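PDB 1C3P: protein (hdlp (histone deacetylase-like protein)) from Aquifex aeolicus, which binds zinc and, as a member of the histone deacetylase family, probably removes acetyl groups from acetylated substrates, with a likely role in acetoin breakdown. Local coordinates for residues Lys35-Leu40 / Asn323-Glu328; Lys160-Ile165 / Val250-Leu255; Phe246-Tyr251 / Glu284-Gly289; His298-Ala303 / Glu328-Ile333. All blocks are in the same frame, centred on the assembly; numbering follows the deposited sequence.

In the fold
Contact 2 lies within the central parallel sheet of the alpha/beta fold, and contact 3 joins the start of one of its strands to the end of helix 272-286; contacts 1 and 4 lie on the far side of the chain's centre, where helix 324-332 packs on helices 28-37 and 299-314. Contacts 2 and 3 share V250 and Y251, their centres about 7 Å apart. Contacts 1 and 4 use successive turns of helix 324-332, meeting at E328, with centres about 11 Å apart. In contact 2 the side chain of Q254 is about 3 Å from that of D168, a zinc ligand of this protein, though no metal is bound in this model. In contact 4 the side chain of P299 stays about 11 Å from that of D258, another zinc ligand.

Contact 1 (Lys35-Leu40 / Asn323-Glu328). Unlike the reference sequence in segment 35-40: K35 (reference Leu).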
loop_
_atom_site.group_PDB
_atom_site.type_symbol
_atom_site.label_atom_id
_atom_site.label_comp_id
_atom_site.label_asym_id
_atom_site.label_seq_id
_atom_site.Cartn_x
_atom_site.Cartn_y
_atom_site.Cartn_z
ATOM N N LYS A 35 -2.498 4.444 -17.742
ATOM C CA LYS A 35 -3.472 5.515 -17.795
ATOM C C LYS A 35 -3.281 6.383 -19.026
ATOM O O LYS A 35 -4.240 6.959 -19.524
ATOM C CB LYS A 35 -3.440 6.354 -16.536
ATOM C CG LYS A 35 -4.129 5.659 -15.374
ATOM C CD LYS A 35 -4.069 6.504 -14.135
ATOM C CE LYS A 35 -2.641 6.713 -13.705
ATOM N NZ LYS A 35 -1.808 7.411 -14.719
ATOM N N ASP A 36 -2.053 6.468 -19.517
ATOM C CA ASP A 36 -1.792 7.262 -20.709
ATOM C C ASP A 36 -2.401 6.542 -21.905
ATOM O O ASP A 36 -3.099 7.157 -22.716
ATOM C CB ASP A 36 -0.286 7.456 -20.916
ATOM C CG ASP A 36 0.032 8.323 -22.134
ATOM O OD1 ASP A 36 -0.557 9.418 -22.266
ATOM O OD2 ASP A 36 0.880 7.915 -22.946
ATOM N N ALA A 37 -2.148 5.240 -22.009
ATOM C CA ALA A 37 -2.700 4.449 -23.113
ATOM C C ALA A 37 -4.235 4.543 -23.142
ATOM O O ALA A 37 -4.835 4.558 -24.215
ATOM C CB ALA A 37 -2.244 2.972 -22.994
ATOM N N MET A 38 -4.857 4.628 -21.963
ATOM C CA MET A 38 -6.328 4.729 -21.823
ATOM C C MET A 38 -6.829 6.181 -21.926
ATOM O O MET A 38 -8.043 6.440 -21.847
ATOM C CB MET A 38 -6.767 4.174 -20.458
ATOM C CG MET A 38 -6.538 2.692 -20.259
ATOM S SD MET A 38 -7.763 1.740 -21.167
ATOM C CE MET A 38 -9.254 2.297 -20.331
ATOM N N ASN A 39 -5.889 7.111 -22.086
ATOM C CA ASN A 39 -6.165 8.545 -22.169
ATOM C C ASN A 39 -6.932 9.002 -20.942
ATOM O O ASN A 39 -7.904 9.767 -21.037
ATOM C CB ASN A 39 -6.948 8.879 -23.446
ATOM C CG ASN A 39 -6.222 8.430 -24.689
ATOM O OD1 ASN A 39 -5.048 8.727 -24.863
ATOM N ND2 ASN A 39 -6.917 7.704 -25.564
ATOM N N LEU A 40 -6.494 8.515 -19.781
ATOM C CA LEU A 40 -7.145 8.867 -18.524
ATOM C C LEU A 40 -6.315 9.791 -17.632
ATOM O O LEU A 40 -6.623 9.974 -16.457
ATOM C CB LEU A 40 -7.530 7.606 -17.745
ATOM C CG LEU A 40 -8.632 6.755 -18.388
ATOM C CD1 LEU A 40 -8.942 5.562 -17.497
ATOM C CD2 LEU A 40 -9.880 7.588 -18.573
ATOM N N ASN A 323 -8.884 -0.058 -24.270
ATOM C CA ASN A 323 -8.705 0.195 -25.706
ATOM C C ASN A 323 -7.548 -0.680 -26.172
ATOM O O ASN A 323 -6.948 -1.390 -25.363
ATOM C CB ASN A 323 -8.360 1.656 -25.982
ATOM C CG ASN A 323 -6.904 1.970 -25.702
ATOM O OD1 ASN A 323 -6.424 1.782 -24.587
ATOM N ND2 ASN A 323 -6.189 2.441 -26.723
ATOM N N ASN A 324 -7.214 -0.626 -27.460
ATOM C CA ASN A 324 -6.132 -1.464 -27.973
ATOM C C ASN A 324 -4.752 -1.166 -27.406
ATOM O O ASN A 324 -4.002 -2.084 -27.062
ATOM C CB ASN A 324 -6.076 -1.402 -29.500
ATOM C CG ASN A 324 -7.253 -2.080 -30.143
ATOM O OD1 ASN A 324 -7.526 -3.253 -29.877
ATOM N ND2 ASN A 324 -7.959 -1.356 -31.002
ATOM N N LYS A 325 -4.417 0.111 -27.312
ATOM C CA LYS A 325 -3.121 0.494 -26.786
ATOM C C LYS A 325 -2.941 -0.111 -25.393
ATOM O O LYS A 325 -1.887 -0.660 -25.072
ATOM C CB LYS A 325 -3.026 2.017 -26.734
ATOM C CG LYS A 325 -1.667 2.543 -26.336
ATOM C CD LYS A 325 -1.545 4.014 -26.693
ATOM C CE LYS A 325 -1.719 4.216 -28.196
ATOM N NZ LYS A 325 -1.534 5.631 -28.628
ATOM N N ALA A 326 -3.984 -0.027 -24.580
ATOM C CA ALA A 326 -3.938 -0.569 -23.213
ATOM C C ALA A 326 -3.795 -2.104 -23.160
ATOM O O ALA A 326 -2.983 -2.636 -22.391
ATOM C CB ALA A 326 -5.186 -0.126 -22.457
ATOM N N LYS A 327 -4.567 -2.828 -23.966
ATOM C CA LYS A 327 -4.463 -4.292 -23.952
ATOM C C LYS A 327 -3.074 -4.737 -24.421
ATOM O O LYS A 327 -2.455 -5.636 -23.842
ATOM C CB LYS A 327 -5.530 -4.927 -24.856
ATOM C CG LYS A 327 -6.959 -4.491 -24.560
ATOM C CD LYS A 327 -7.963 -5.263 -25.424
ATOM C CE LYS A 327 -9.349 -4.626 -25.417
ATOM N NZ LYS A 327 -9.977 -4.483 -24.077
ATOM N N GLU A 328 -2.570 -4.103 -25.471
ATOM C CA GLU A 328 -1.256 -4.469 -25.972
ATOM C C GLU A 328 -0.170 -4.184 -24.935
ATOM O O GLU A 328 0.777 -4.965 -24.774
ATOM C CB GLU A 328 -1.002 -3.742 -27.290
ATOM C CG GLU A 328 -1.996 -4.193 -28.347
ATOM C CD GLU A 328 -1.811 -3.524 -29.693
ATOM O OE1 GLU A 328 -0.686 -3.560 -30.230
ATOM O OE2 GLU A 328 -2.802 -2.982 -30.224
#
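A37, the last residue of helix 28-37, and M38 just after it pack against the N-cap residue N323, and K325 and A326 in the first turn of helix 324-332. Helix 28-37 closes with a Schellman motif, in which N39 adopts a positive phi. The tight part is apolar. The methyl group of A37 abuts K325, CB to CG 3.4 Å, closer than ordinary carbon packing, and lies 4.3 Å from A326 CB. CG of K325 is anti to its backbone N (chi1 -174°), which lays the start of the chain against A37. M38 curls at chi2 and chi3 as it passes N323 and is buried further by P319 and L322. On the solvent side the contact slackens: the K325 chain bends, and its NZ remains 6.6 Å from D36 OD2, opposite charges without contact. An alanine in place of N323 would probably open a gap beside the A37 carbonyl and leave the start of helix 324-332 without a capping side chain. Deeper in, the thioether sulfur SD of M38 rests 3.4 Å from the methyl carbon CB of A326.

Contact 2 (Lys160-Ile165 / Val250-Leu255); sequences KRILYI and VYLLQL
L163 and I165 exchange backbone hydrogen bonds with V250, L252 and Q254 as parts of neighbouring parallel strands of the central sheet, their axes 4.6 Å apart and 14° from parallel. The ladder has four such bonds: L163 N to V250 O, L252 N to L163 O, I165 N to L252 O and Q254 N to I165 O. I162, Y164, V250 and L252 point to the sheet face covered by helix 146-156, whereas L163, I165, Y251 and L253 point to the one covered by helix 272-286. Y164 leaves its strand with CG anti to the backbone N (chi1 176°), and from CB the ring leans over the neighbouring strand. Its CD1 lies 4.0 Å from L252 CB, the two side chains crossing at about a right angle. Further out, CZ is 4.0 Å from Q254 CB. At the tip, OH sits 3.4 Å from Q254 CG and is hydrogen-bonded to D166 OD2. A phenylalanine in place of Y164 would probably leave the D166 carboxylate without this hydroxyl partner and open a small gap beside the Q254 chain. Q254 in turn touches D168, so the largely apolar ladder, tied by four backbone hydrogen bonds, ends beside the metal site, consistent with a part in shaping its surroundings.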
loop_
_atom_site.group_PDB
_atom_site.type_symbol
_atom_site.label_atom_id
_atom_site.label_comp_id
_atom_site.label_asym_id
_atom_site.label_seq_id
_atom_site.Cartn_x
_atom_site.Cartn_y
_atom_site.Cartn_z
ATOM N N LYS A 160 -1.478 16.207 15.964
ATOM C CA LYS A 160 -1.468 15.375 17.165
ATOM C C LYS A 160 -2.441 14.204 17.147
ATOM O O LYS A 160 -2.504 13.419 18.100
ATOM C CB LYS A 160 -1.741 16.267 18.381
ATOM C CG LYS A 160 -0.628 17.276 18.626
ATOM C CD LYS A 160 -1.036 18.423 19.551
ATOM C CE LYS A 160 -1.575 17.952 20.894
ATOM N NZ LYS A 160 -2.903 17.285 20.767
ATOM N N ARG A 161 -3.217 14.093 16.076
ATOM C CA ARG A 161 -4.169 12.989 15.939
ATOM C C ARG A 161 -4.148 12.547 14.487
ATOM O O ARG A 161 -4.886 13.064 13.649
ATOM C CB ARG A 161 -5.591 13.414 16.326
ATOM C CG ARG A 161 -5.778 13.775 17.801
ATOM C CD ARG A 161 -7.259 13.975 18.119
ATOM N NE ARG A 161 -7.884 15.026 17.319
ATOM C CZ ARG A 161 -7.701 16.335 17.497
ATOM N NH1 ARG A 161 -6.902 16.779 18.460
ATOM N NH2 ARG A 161 -8.311 17.206 16.701
ATOM N N ILE A 162 -3.296 11.581 14.190
ATOM C CA ILE A 162 -3.151 11.100 12.819
ATOM C C ILE A 162 -3.633 9.658 12.709
ATOM O O ILE A 162 -3.264 8.825 13.508
ATOM C CB ILE A 162 -1.670 11.194 12.432
ATOM C CG1 ILE A 162 -1.226 12.651 12.583
ATOM C CG2 ILE A 162 -1.458 10.693 11.023
ATOM C CD1 ILE A 162 0.254 12.863 12.556
ATOM N N LEU A 163 -4.468 9.373 11.717
ATOM C CA LEU A 163 -4.986 8.027 11.550
ATOM C C LEU A 163 -4.381 7.432 10.301
ATOM O O LEU A 163 -4.278 8.107 9.289
ATOM C CB LEU A 163 -6.516 8.069 11.408
ATOM C CG LEU A 163 -7.256 6.814 10.929
ATOM C CD1 LEU A 163 -7.110 5.709 11.977
ATOM C CD2 LEU A 163 -8.716 7.132 10.674
ATOM N N TYR A 164 -3.958 6.178 10.386
ATOM C CA TYR A 164 -3.420 5.472 9.228
ATOM C C TYR A 164 -4.299 4.240 9.021
ATOM O O TYR A 164 -4.542 3.473 9.956
ATOM C CB TYR A 164 -1.982 5.039 9.487
ATOM C CG TYR A 164 -1.401 4.217 8.363
ATOM C CD1 TYR A 164 -1.020 4.792 7.144
ATOM C CD2 TYR A 164 -1.241 2.850 8.524
ATOM C CE1 TYR A 164 -0.480 3.983 6.118
ATOM C CE2 TYR A 164 -0.722 2.061 7.536
ATOM C CZ TYR A 164 -0.340 2.615 6.345
ATOM O OH TYR A 164 0.208 1.751 5.417
ATOM N N ILE A 165 -4.800 4.054 7.801
ATOM C CA ILE A 165 -5.657 2.913 7.494
ATOM C C ILE A 165 -4.953 2.116 6.397
ATOM O O ILE A 165 -4.586 2.667 5.358
ATOM C CB ILE A 165 -7.034 3.366 6.990
ATOM C CG1 ILE A 165 -7.714 4.241 8.050
ATOM C CG2 ILE A 165 -7.875 2.152 6.628
ATOM C CD1 ILE A 165 -8.940 5.006 7.525
ATOM N N VAL A 250 -6.142 14.302 10.577
ATOM C CA VAL A 250 -5.767 13.946 9.223
ATOM C C VAL A 250 -5.533 12.447 9.162
ATOM O O VAL A 250 -5.173 11.849 10.163
ATOM C CB VAL A 250 -4.470 14.691 8.791
ATOM C CG1 VAL A 250 -3.305 14.332 9.695
ATOM C CG2 VAL A 250 -4.142 14.348 7.366
ATOM N N TYR A 251 -5.762 11.843 8.002
ATOM C CA TYR A 251 -5.544 10.406 7.863
ATOM C C TYR A 251 -4.872 10.054 6.533
ATOM O O TYR A 251 -4.959 10.805 5.556
ATOM C CB TYR A 251 -6.884 9.645 7.985
ATOM C CG TYR A 251 -7.718 9.577 6.712
ATOM C CD1 TYR A 251 -7.506 8.565 5.771
ATOM C CD2 TYR A 251 -8.709 10.526 6.442
ATOM C CE1 TYR A 251 -8.245 8.502 4.610
ATOM C CE2 TYR A 251 -9.472 10.471 5.258
ATOM C CZ TYR A 251 -9.228 9.460 4.354
ATOM O OH TYR A 251 -9.923 9.385 3.166
ATOM N N LEU A 252 -4.171 8.917 6.521
ATOM C CA LEU A 252 -3.532 8.395 5.314
ATOM C C LEU A 252 -4.126 7.010 5.116
ATOM O O LEU A 252 -4.421 6.302 6.087
ATOM C CB LEU A 252 -2.003 8.271 5.463
ATOM C CG LEU A 252 -1.259 9.566 5.778
ATOM C CD1 LEU A 252 -1.276 9.789 7.276
ATOM C CD2 LEU A 252 0.180 9.453 5.303
ATOM N N LEU A 253 -4.304 6.641 3.859
ATOM C CA LEU A 253 -4.910 5.365 3.472
ATOM C C LEU A 253 -4.003 4.670 2.473
ATOM O O LEU A 253 -3.602 5.279 1.483
ATOM C CB LEU A 253 -6.272 5.652 2.816
ATOM C CG LEU A 253 -7.023 4.564 2.058
ATOM C CD1 LEU A 253 -7.435 3.478 3.044
ATOM C CD2 LEU A 253 -8.277 5.171 1.386
ATOM N N GLN A 254 -3.682 3.401 2.721
ATOM C CA GLN A 254 -2.815 2.666 1.805
ATOM C C GLN A 254 -3.717 1.684 1.074
ATOM O O GLN A 254 -4.576 0.997 1.661
ATOM C CB GLN A 254 -1.645 1.991 2.567
ATOM C CG GLN A 254 -1.813 0.547 2.957
ATOM C CD GLN A 254 -1.108 -0.416 2.006
ATOM O OE1 GLN A 254 0.135 -0.525 1.985
ATOM N NE2 GLN A 254 -1.898 -1.123 1.210
ATOM N N LEU A 255 -3.515 1.632 -0.236
ATOM C CA LEU A 255 -4.356 0.858 -1.123
ATOM C C LEU A 255 -3.688 -0.210 -1.956
ATOM O O LEU A 255 -3.811 -0.188 -3.186
ATOM C CB LEU A 255 -5.060 1.863 -2.047
ATOM C CG LEU A 255 -5.826 2.917 -1.249
ATOM C CD1 LEU A 255 -6.080 4.155 -2.082
ATOM C CD2 LEU A 255 -7.121 2.293 -0.748
#

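Contact 3 (Phe246-Tyr251 / Glu284-Gly289)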
loop_
_atom_site.group_PDB
_atom_site.type_symbol
_atom_site.label_atom_id
_atom_site.label_comp_id
_atom_site.label_asym_id
_atom_site.label_seq_id
_atom_site.Cartn_x
_atom_site.Cartn_y
_atom_site.Cartn_z
ATOM N N PHE A 246 -11.470 7.649 18.122
ATOM C CA PHE A 246 -10.450 8.558 17.599
ATOM C C PHE A 246 -11.019 9.544 16.578
ATOM O O PHE A 246 -11.680 9.139 15.625
ATOM C CB PHE A 246 -9.359 7.694 16.941
ATOM C CG PHE A 246 -8.048 8.403 16.714
ATOM C CD1 PHE A 246 -7.205 8.695 17.777
ATOM C CD2 PHE A 246 -7.634 8.716 15.425
ATOM C CE1 PHE A 246 -5.955 9.287 17.562
ATOM C CE2 PHE A 246 -6.386 9.309 15.195
ATOM C CZ PHE A 246 -5.548 9.593 16.258
ATOM N N GLU A 247 -10.776 10.838 16.785
ATOM C CA GLU A 247 -11.226 11.883 15.851
ATOM C C GLU A 247 -9.964 12.424 15.175
ATOM O O GLU A 247 -9.323 13.350 15.674
ATOM C CB GLU A 247 -11.944 13.023 16.588
ATOM C CG GLU A 247 -13.392 12.738 17.006
ATOM C CD GLU A 247 -13.531 11.682 18.097
ATOM O OE1 GLU A 247 -13.109 10.527 17.880
ATOM O OE2 GLU A 247 -14.072 12.007 19.179
ATOM N N PRO A 248 -9.616 11.881 13.996
ATOM C CA PRO A 248 -8.420 12.292 13.258
ATOM C C PRO A 248 -8.395 13.739 12.795
ATOM O O PRO A 248 -9.431 14.287 12.429
ATOM C CB PRO A 248 -8.420 11.339 12.057
ATOM C CG PRO A 248 -9.234 10.151 12.548
ATOM C CD PRO A 248 -10.365 10.891 13.203
ATOM N N GLU A 249 -7.206 14.340 12.817
ATOM C CA GLU A 249 -7.018 15.700 12.317
ATOM C C GLU A 249 -6.691 15.479 10.854
ATOM O O GLU A 249 -6.918 16.337 9.997
ATOM C CB GLU A 249 -5.821 16.390 12.975
ATOM C CG GLU A 249 -5.975 16.652 14.466
ATOM C CD GLU A 249 -4.779 17.375 15.045
ATOM O OE1 GLU A 249 -3.646 16.881 14.871
ATOM O OE2 GLU A 249 -4.967 18.439 15.680
ATOM N N VAL A 250 -6.142 14.302 10.577
ATOM C CA VAL A 250 -5.767 13.946 9.223
ATOM C C VAL A 250 -5.533 12.447 9.162
ATOM O O VAL A 250 -5.173 11.849 10.163
ATOM C CB VAL A 250 -4.470 14.691 8.791
ATOM C CG1 VAL A 250 -3.305 14.332 9.695
ATOM C CG2 VAL A 250 -4.142 14.348 7.366
ATOM N N TYR A 251 -5.762 11.843 8.002
ATOM C CA TYR A 251 -5.544 10.406 7.863
ATOM C C TYR A 251 -4.872 10.054 6.533
ATOM O O TYR A 251 -4.959 10.805 5.556
ATOM C CB TYR A 251 -6.884 9.645 7.985
ATOM C CG TYR A 251 -7.718 9.577 6.712
ATOM C CD1 TYR A 251 -7.506 8.565 5.771
ATOM C CD2 TYR A 251 -8.709 10.526 6.442
ATOM C CE1 TYR A 251 -8.245 8.502 4.610
ATOM C CE2 TYR A 251 -9.472 10.471 5.258
ATOM C CZ TYR A 251 -9.228 9.460 4.354
ATOM O OH TYR A 251 -9.923 9.385 3.166
ATOM N N GLU A 284 -16.241 8.388 2.918
ATOM C CA GLU A 284 -17.541 8.797 3.453
ATOM C C GLU A 284 -17.480 8.907 4.961
ATOM O O GLU A 284 -18.214 9.684 5.560
ATOM C CB GLU A 284 -18.631 7.795 3.094
ATOM C CG GLU A 284 -18.838 7.620 1.619
ATOM C CD GLU A 284 -19.867 6.560 1.321
ATOM O OE1 GLU A 284 -19.673 5.407 1.766
ATOM O OE2 GLU A 284 -20.864 6.879 0.644
ATOM N N VAL A 285 -16.608 8.117 5.580
ATOM C CA VAL A 285 -16.494 8.141 7.027
ATOM C C VAL A 285 -15.551 9.236 7.495
ATOM O O VAL A 285 -15.864 9.965 8.430
ATOM C CB VAL A 285 -15.982 6.786 7.589
ATOM C CG1 VAL A 285 -15.833 6.870 9.101
ATOM C CG2 VAL A 285 -16.951 5.659 7.230
ATOM N N PHE A 286 -14.396 9.367 6.847
ATOM C CA PHE A 286 -13.446 10.373 7.282
ATOM C C PHE A 286 -13.149 11.542 6.354
ATOM O O PHE A 286 -12.294 12.379 6.659
ATOM C CB PHE A 286 -12.130 9.696 7.682
ATOM C CG PHE A 286 -12.239 8.839 8.906
ATOM C CD1 PHE A 286 -12.249 7.449 8.808
ATOM C CD2 PHE A 286 -12.371 9.426 10.169
ATOM C CE1 PHE A 286 -12.386 6.657 9.946
ATOM C CE2 PHE A 286 -12.510 8.642 11.314
ATOM C CZ PHE A 286 -12.518 7.255 11.204
ATOM N N GLY A 287 -13.860 11.622 5.237
ATOM C CA GLY A 287 -13.612 12.711 4.313
ATOM C C GLY A 287 -12.354 12.431 3.523
ATOM O O GLY A 287 -11.943 11.272 3.390
ATOM N N GLU A 288 -11.733 13.487 3.006
ATOM C CA GLU A 288 -10.517 13.338 2.215
ATOM C C GLU A 288 -9.259 13.146 3.060
ATOM O O GLU A 288 -9.104 13.745 4.132
ATOM C CB GLU A 288 -10.312 14.548 1.305
ATOM C CG GLU A 288 -11.371 14.718 0.214
ATOM C CD GLU A 288 -11.486 13.504 -0.692
ATOM O OE1 GLU A 288 -10.446 13.017 -1.186
ATOM O OE2 GLU A 288 -12.622 13.043 -0.924
ATOM N N GLY A 289 -8.365 12.305 2.553
ATOM C CA GLY A 289 -7.116 12.021 3.234
ATOM C C GLY A 289 -5.987 11.896 2.228
ATOM O O GLY A 289 -6.166 12.244 1.066
HETATM O O HOH W 1 -7.716 13.845 6.534
#
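F246 meets F286 through its backbone, its carbonyl O lying at the edge of the F286 ring, 4.4 Å from CE2. Two residues on, the P248 ring crosses that phenyl group at about a right angle, and CD of P248 comes within 3.6 Å of F286 CE2. The strand then begins, and Y251 makes the main contact. With chi1 at 83°, CG stands between the backbone N and the carbonyl carbon, and the ring extends into the turn that follows helix 272-286. Its hydroxyl donates to the carbonyl of G287, OH to O 2.8 Å, tilted 15° from the carbonyl plane. CA of G289 lies over the ring face in a CH-pi contact, 3.7 Å from the centroid and 21° off the normal; the absence of a side chain lets the backbone approach this closely. CE2 of Y251 also packs on F286 CB at 3.7 Å, and a water links Y251 N to E288 O. The contact belongs to the beta-alpha-beta unit of strand 250-254, helix 272-286 and strand 290-292, with F286 also touching L163 of strand 162-166 and L239 and V242 of helix 228-245.

Contact 4 (His298-Ala303 / Glu328-Ile333)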
loop_
_atom_site.group_PDB
_atom_site.type_symbol
_atom_site.label_atom_id
_atom_site.label_comp_id
_atom_site.label_asym_id
_atom_site.label_seq_id
_atom_site.Cartn_x
_atom_site.Cartn_y
_atom_site.Cartn_z
ATOM N N HIS A 298 0.250 -8.566 -9.300
ATOM C CA HIS A 298 -0.267 -9.018 -10.591
ATOM C C HIS A 298 -0.416 -7.746 -11.419
ATOM O O HIS A 298 -1.185 -6.855 -11.059
ATOM C CB HIS A 298 -1.637 -9.671 -10.460
ATOM C CG HIS A 298 -2.126 -10.259 -11.747
ATOM N ND1 HIS A 298 -1.877 -11.562 -12.118
ATOM C CD2 HIS A 298 -2.752 -9.682 -12.797
ATOM C CE1 HIS A 298 -2.330 -11.765 -13.341
ATOM N NE2 HIS A 298 -2.866 -10.639 -13.778
ATOM N N PRO A 299 0.307 -7.650 -12.548
ATOM C CA PRO A 299 0.253 -6.466 -13.408
ATOM C C PRO A 299 -1.120 -6.028 -13.906
ATOM O O PRO A 299 -1.434 -4.836 -13.912
ATOM C CB PRO A 299 1.212 -6.833 -14.548
ATOM C CG PRO A 299 1.079 -8.345 -14.610
ATOM C CD PRO A 299 1.225 -8.646 -13.129
ATOM N N TYR A 300 -1.927 -6.980 -14.343
ATOM C CA TYR A 300 -3.251 -6.648 -14.836
ATOM C C TYR A 300 -4.146 -6.146 -13.715
ATOM O O TYR A 300 -4.872 -5.160 -13.870
ATOM C CB TYR A 300 -3.912 -7.876 -15.448
ATOM C CG TYR A 300 -3.273 -8.439 -16.699
ATOM C CD1 TYR A 300 -1.996 -8.058 -17.113
ATOM C CD2 TYR A 300 -3.934 -9.413 -17.442
ATOM C CE1 TYR A 300 -1.399 -8.643 -18.229
ATOM C CE2 TYR A 300 -3.355 -10.000 -18.548
ATOM C CZ TYR A 300 -2.088 -9.616 -18.936
ATOM O OH TYR A 300 -1.509 -10.240 -20.008
ATOM N N ALA A 301 -4.102 -6.859 -12.596
ATOM C CA ALA A 301 -4.927 -6.547 -11.437
ATOM C C ALA A 301 -4.594 -5.166 -10.921
ATOM O O ALA A 301 -5.479 -4.355 -10.670
ATOM C CB ALA A 301 -4.707 -7.588 -10.343
ATOM N N LEU A 302 -3.298 -4.926 -10.765
ATOM C CA LEU A 302 -2.784 -3.662 -10.285
ATOM C C LEU A 302 -3.212 -2.514 -11.183
ATOM O O LEU A 302 -3.801 -1.548 -10.719
ATOM C CB LEU A 302 -1.252 -3.752 -10.204
ATOM C CG LEU A 302 -0.350 -2.554 -9.897
ATOM C CD1 LEU A 302 1.058 -3.059 -9.623
ATOM C CD2 LEU A 302 -0.328 -1.579 -11.055
ATOM N N ALA A 303 -2.931 -2.633 -12.478
ATOM C CA ALA A 303 -3.261 -1.570 -13.415
ATOM C C ALA A 303 -4.726 -1.196 -13.469
ATOM O O ALA A 303 -5.068 -0.012 -13.436
ATOM C CB ALA A 303 -2.773 -1.931 -14.807
ATOM N N GLU A 328 -2.570 -4.103 -25.471
ATOM C CA GLU A 328 -1.256 -4.469 -25.972
ATOM C C GLU A 328 -0.170 -4.184 -24.935
ATOM O O GLU A 328 0.777 -4.965 -24.774
ATOM C CB GLU A 328 -1.002 -3.742 -27.290
ATOM C CG GLU A 328 -1.996 -4.193 -28.347
ATOM C CD GLU A 328 -1.811 -3.524 -29.693
ATOM O OE1 GLU A 328 -0.686 -3.560 -30.230
ATOM O OE2 GLU A 328 -2.802 -2.982 -30.224
ATOM N N LEU A 329 -0.321 -3.079 -24.212
ATOM C CA LEU A 329 0.636 -2.731 -23.164
ATOM C C LEU A 329 0.675 -3.874 -22.145
ATOM O O LEU A 329 1.735 -4.423 -21.861
ATOM C CB LEU A 329 0.213 -1.437 -22.454
ATOM C CG LEU A 329 0.960 -1.094 -21.148
ATOM C CD1 LEU A 329 2.450 -0.901 -21.424
ATOM C CD2 LEU A 329 0.358 0.146 -20.527
ATOM N N LEU A 330 -0.487 -4.239 -21.612
ATOM C CA LEU A 330 -0.548 -5.309 -20.619
ATOM C C LEU A 330 -0.005 -6.625 -21.143
ATOM O O LEU A 330 0.711 -7.333 -20.432
ATOM C CB LEU A 330 -1.975 -5.506 -20.123
ATOM C CG LEU A 330 -2.577 -4.300 -19.402
ATOM C CD1 LEU A 330 -3.915 -4.709 -18.798
ATOM C CD2 LEU A 330 -1.652 -3.820 -18.306
ATOM N N LYS A 331 -0.338 -6.951 -22.390
ATOM C CA LYS A 331 0.137 -8.190 -22.990
ATOM C C LYS A 331 1.655 -8.198 -23.172
ATOM O O LYS A 331 2.259 -9.271 -23.243
ATOM C CB LYS A 331 -0.556 -8.433 -24.344
ATOM C CG LYS A 331 -2.068 -8.540 -24.253
ATOM C CD LYS A 331 -2.700 -8.807 -25.608
ATOM C CE LYS A 331 -2.265 -10.154 -26.161
ATOM N NZ LYS A 331 -2.932 -10.464 -27.457
ATOM N N SER A 332 2.276 -7.019 -23.212
ATOM C CA SER A 332 3.726 -6.928 -23.414
ATOM C C SER A 332 4.537 -7.214 -22.157
ATOM O O SER A 332 5.744 -7.452 -22.228
ATOM C CB SER A 332 4.112 -5.540 -23.943
ATOM O OG SER A 332 4.037 -4.556 -22.922
ATOM N N ILE A 333 3.874 -7.178 -21.007
ATOM C CA ILE A 333 4.531 -7.436 -19.733
ATOM C C ILE A 333 4.824 -8.926 -19.587
ATOM O O ILE A 333 3.898 -9.727 -19.480
ATOM C CB ILE A 333 3.632 -7.032 -18.558
ATOM C CG1 ILE A 333 3.148 -5.596 -18.737
ATOM C CG2 ILE A 333 4.400 -7.169 -17.243
ATOM C CD1 ILE A 333 2.133 -5.172 -17.705
#
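Y300 and L330 have the nearest CA atoms, 6.5 Å apart, where helix segments 299-303 and 328-332 pass each other. The two axes approach to 10.5 Å and run at 141°, so the helices are roughly antiparallel but clearly splayed. H298 occupies the N-cap position of the first. Between them the contact is carried by van der Waals packing, with no hydrogen bond across it. The Y300 ring presents its edge to the end of the second helix: CE1 is 3.7 Å from L330 CB and 3.3 Å from L330 O, which lies near the ring plane and already accepts a backbone bond from I333 N. Farther along the ring, Y300 OH reaches 4.0 Å from K331 CA, beside the exposed K331 chain. In L330, chi1 of -63° puts CG beside the backbone N, from where the CD2 methyl meets A303 CB at 4.1 Å. One turn on, CD1 of I333 packs on CB of P299 at 3.7 Å. Helix 28-37 closes over the apolar side, L30 touching A303 and I333, and F34 touching L330. Helices 28-37, 299-314 and 324-332 thus pack together in the alpha/beta fold of this family, which belongs to the arginase clan.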